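DyP (Bjerkandera adusta, PDB 3VXJ) is a heme b peroxidase of the DyP family that binds 2,6-dimethoxyphenol and probably oxidises dyes and phenols with hydrogen peroxide. Local coordinates at residues 108-111 / 112-115; 48-51 / 52-56. All blocks are in the same frame, centred on the assembly; numbering follows the deposited sequence.

Contact 1 of 2, residues 108-111 / 112-115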
# COMPACT_ATOMS: atom_id res chain seq x y z
N TRP A 108 -18.46 3.34 -0.83
CA TRP A 108 -17.77 3.87 -2.00
C TRP A 108 -18.37 5.18 -2.46
O TRP A 108 -19.59 5.39 -2.39
CB TRP A 108 -17.82 2.85 -3.14
CG TRP A 108 -16.72 1.83 -3.10
CD1 TRP A 108 -16.44 0.97 -2.07
CD2 TRP A 108 -15.76 1.56 -4.13
NE1 TRP A 108 -15.36 0.18 -2.39
CE2 TRP A 108 -14.92 0.53 -3.64
CE3 TRP A 108 -15.52 2.10 -5.40
CZ2 TRP A 108 -13.86 0.00 -4.40
CZ3 TRP A 108 -14.46 1.59 -6.15
CH2 TRP A 108 -13.64 0.55 -5.65
N VAL A 109 -17.50 6.07 -2.93
CA VAL A 109 -17.96 7.37 -3.43
C VAL A 109 -17.42 7.71 -4.81
O VAL A 109 -16.39 7.19 -5.26
CB VAL A 109 -17.66 8.53 -2.46
CG1 VAL A 109 -18.43 8.37 -1.15
CG2 VAL A 109 -16.17 8.65 -2.20
N ALA A 110 -18.14 8.61 -5.48
CA ALA A 110 -17.71 9.15 -6.76
C ALA A 110 -16.33 9.81 -6.63
O ALA A 110 -16.01 10.37 -5.59
CB ALA A 110 -18.74 10.15 -7.27
N PRO A 111 -15.51 9.75 -7.70
CA PRO A 111 -15.80 9.18 -9.01
C PRO A 111 -15.35 7.73 -9.19
O PRO A 111 -15.15 7.29 -10.31
CB PRO A 111 -14.98 10.08 -9.94
CG PRO A 111 -13.77 10.38 -9.14
CD PRO A 111 -14.21 10.44 -7.69
N PHE A 112 -15.22 6.99 -8.09
CA PHE A 112 -14.74 5.60 -8.17
C PHE A 112 -15.82 4.56 -8.44
O PHE A 112 -15.49 3.42 -8.74
CB PHE A 112 -13.93 5.23 -6.92
CG PHE A 112 -12.67 6.04 -6.76
CD1 PHE A 112 -11.48 5.62 -7.35
CD2 PHE A 112 -12.68 7.24 -6.05
CE1 PHE A 112 -10.31 6.36 -7.22
CE2 PHE A 112 -11.50 7.99 -5.92
CZ PHE A 112 -10.32 7.54 -6.50
N THR A 113 -17.08 4.98 -8.35
CA THR A 113 -18.25 4.09 -8.47
C THR A 113 -18.61 3.81 -9.94
O THR A 113 -19.71 4.11 -10.40
CB THR A 113 -19.44 4.67 -7.68
OG1 THR A 113 -19.58 6.06 -7.99
CG2 THR A 113 -19.19 4.52 -6.18
N GLY A 114 -17.67 3.21 -10.65
CA GLY A 114 -17.82 2.90 -12.06
C GLY A 114 -16.44 2.83 -12.66
O GLY A 114 -15.46 2.59 -11.94
N THR A 115 -16.35 3.06 -13.97
CA THR A 115 -15.08 3.07 -14.70
C THR A 115 -14.91 4.36 -15.52
O THR A 115 -14.36 4.35 -16.62
CB THR A 115 -14.89 1.80 -15.57
OG1 THR A 115 -15.99 1.63 -16.47
CG2 THR A 115 -14.77 0.56 -14.69
O HOH W 1 -14.28 5.46 -12.18
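The side chains of Trp108 and Phe112 cross at about a right angle on the packed side of this turn. The indole presents its six-membered edge, Trp108 CZ3 lying 3.8 Å from Phe112 CB and 3.3 Å from Phe112 O. With CG anti to its own carbonyl carbon (chi1 -64°), Phe112 places its ring beside Val109 O, in plane at the ring edge, and Pro111, whose CD lies 3.9 Å from Phe112 CD2. The backbone folds as a type VI turn: the cis peptide before Pro111 reverses the chain, and Phe112 N donates to a carbonyl lone pair of Val109 O (3.1 Å, 150°). Replacing Phe112 with alanine removes the ring, which would probably open a gap beside Pro111 CD and leave Phe28 without its edge-to-face partner. On the solvent side, exposed Thr113, centre of an inverse gamma turn, adds one methyl contact, CG2 to Trp108 CB (3.7 Å); beyond it Gly114 and Thr115 make no contact with 108-111. A water lies 2.8 Å from Pro111 O and reaches Gly114 O only weakly. Inward, Trp108 NE1 donates to Asp103 OD2, and Phe28 belongs to strand 23-31; Pro111 rests on strand 146-155, while Trp108 and Phe112 touch strand 216-225.

Contact 2 of 2, residues 48-51 / 52-56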
# COMPACT_ATOMS: atom_id res chain seq x y z
N ARG A 48 8.63 15.69 -17.34
CA ARG A 48 8.05 15.53 -16.00
C ARG A 48 8.04 14.13 -15.41
O ARG A 48 7.99 13.98 -14.19
CB ARG A 48 6.62 16.08 -15.99
CG ARG A 48 6.51 17.58 -16.29
CD ARG A 48 6.94 18.43 -15.11
NE ARG A 48 6.70 19.85 -15.37
CZ ARG A 48 7.65 20.78 -15.44
NH1 ARG A 48 8.92 20.47 -15.25
NH2 ARG A 48 7.31 22.04 -15.68
N ILE A 49 8.05 13.10 -16.25
CA ILE A 49 7.88 11.73 -15.73
C ILE A 49 9.20 11.23 -15.15
O ILE A 49 10.21 11.13 -15.86
CB ILE A 49 7.28 10.76 -16.76
CG1 ILE A 49 5.85 11.20 -17.16
CG2 ILE A 49 7.29 9.32 -16.22
CD1 ILE A 49 4.77 11.07 -16.07
N THR A 50 9.17 10.90 -13.87
CA THR A 50 10.37 10.61 -13.08
C THR A 50 10.71 9.13 -13.03
O THR A 50 9.89 8.31 -12.57
CB THR A 50 10.19 11.16 -11.66
OG1 THR A 50 9.66 12.49 -11.72
CG2 THR A 50 11.51 11.17 -10.92
N SER A 51 11.91 8.79 -13.50
CA SER A 51 12.39 7.42 -13.52
C SER A 51 12.98 6.96 -12.19
O SER A 51 13.32 7.78 -11.32
CB SER A 51 13.46 7.26 -14.60
OG SER A 51 14.65 7.93 -14.23
N ALA A 52 13.13 5.65 -12.04
CA ALA A 52 13.85 5.06 -10.92
C ALA A 52 15.28 5.62 -10.83
O ALA A 52 15.78 5.88 -9.72
CB ALA A 52 13.87 3.54 -11.06
N ALA A 53 15.92 5.83 -11.98
CA ALA A 53 17.26 6.44 -12.02
C ALA A 53 17.33 7.81 -11.35
O ALA A 53 18.28 8.10 -10.62
CB ALA A 53 17.77 6.52 -13.46
N ILE A 54 16.32 8.66 -11.60
CA ILE A 54 16.28 9.99 -10.99
C ILE A 54 16.09 9.89 -9.47
O ILE A 54 16.73 10.63 -8.71
CB ILE A 54 15.21 10.92 -11.64
CG1 ILE A 54 15.56 11.24 -13.10
CG2 ILE A 54 15.01 12.21 -10.82
CD1 ILE A 54 16.82 12.07 -13.31
N LEU A 55 15.24 8.96 -9.04
CA LEU A 55 14.97 8.76 -7.61
C LEU A 55 16.18 8.28 -6.81
O LEU A 55 16.22 8.46 -5.59
CB LEU A 55 13.79 7.82 -7.39
CG LEU A 55 12.41 8.31 -7.85
CD1 LEU A 55 11.30 7.47 -7.22
CD2 LEU A 55 12.21 9.76 -7.53
N ILE A 56 17.15 7.66 -7.48
CA ILE A 56 18.38 7.22 -6.80
C ILE A 56 19.56 8.16 -7.05
O ILE A 56 20.69 7.89 -6.63
CB ILE A 56 18.75 5.74 -7.15
CG1 ILE A 56 19.08 5.59 -8.64
CG2 ILE A 56 17.62 4.79 -6.72
CD1 ILE A 56 19.85 4.31 -8.98
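Thr50 touches the helix that follows through its methyl alone. The Thr50 side chain crosses those of Ile54 and Leu55 at about a right angle, its CG2, anti to the backbone N, lying 3.7 Å from Ile54 CG2 and 3.7 Å from Leu55 CD2. The other branch, OG1, faces the sheet and pairs with Val67 N, while Thr50 O receives Asn68 ND2; one residue thus joins the helix start to strand 65-71. Next comes Ser51, the N-cap of helix 52-55. This short helix belongs to the connection between helix 34-48 and strand 65-71 in the first ferredoxin-like alpha+beta unit of the DyP fold. Ser51 OG, set between the backbone N and the carbonyl carbon (chi1 71°), accepts from Ile54 N (3.2 Å, 155°), an N-H of the first helical turn. The Ile54 N-H is shared unequally between Ser51 OG and, weakly, Ser51 O. Ser51 O takes a second, straighter bond from Leu55 N at 3.2 Å, the first i to i+4 bond of the helix, with the donor tilted 16° from the carbonyl plane. Carbon closes round the hydroxyl as well: Ile54 CG1 lies 3.6 Å and Ala53 CB 3.5 Å from Ser51 OG. The Ser51 side chain also touches Ile433 of helix 433-440.

Overall arrangement
Contacts 1 and 2 do not touch: their centres are 31 Å apart and their nearest atoms about 18 Å, although each centre lies about 20 Å from that of the chain. Both belong to connections of the same antiparallel sheet, contact 2 ahead of strand 65-71 and contact 1 ahead of its neighbour 119-125. Contact 2 is the more enclosed, with no exposed residue among those that touch; contact 1 joins two buried aromatics to an exposed rim. Their chemistry follows: in contact 1 the aromatics reach strand 216-225 of the second sheet, while the cis-proline lies on 146-155 of the first, whereas capping bonds, aliphatic side chains and a threonine methyl begin a helix in contact 2.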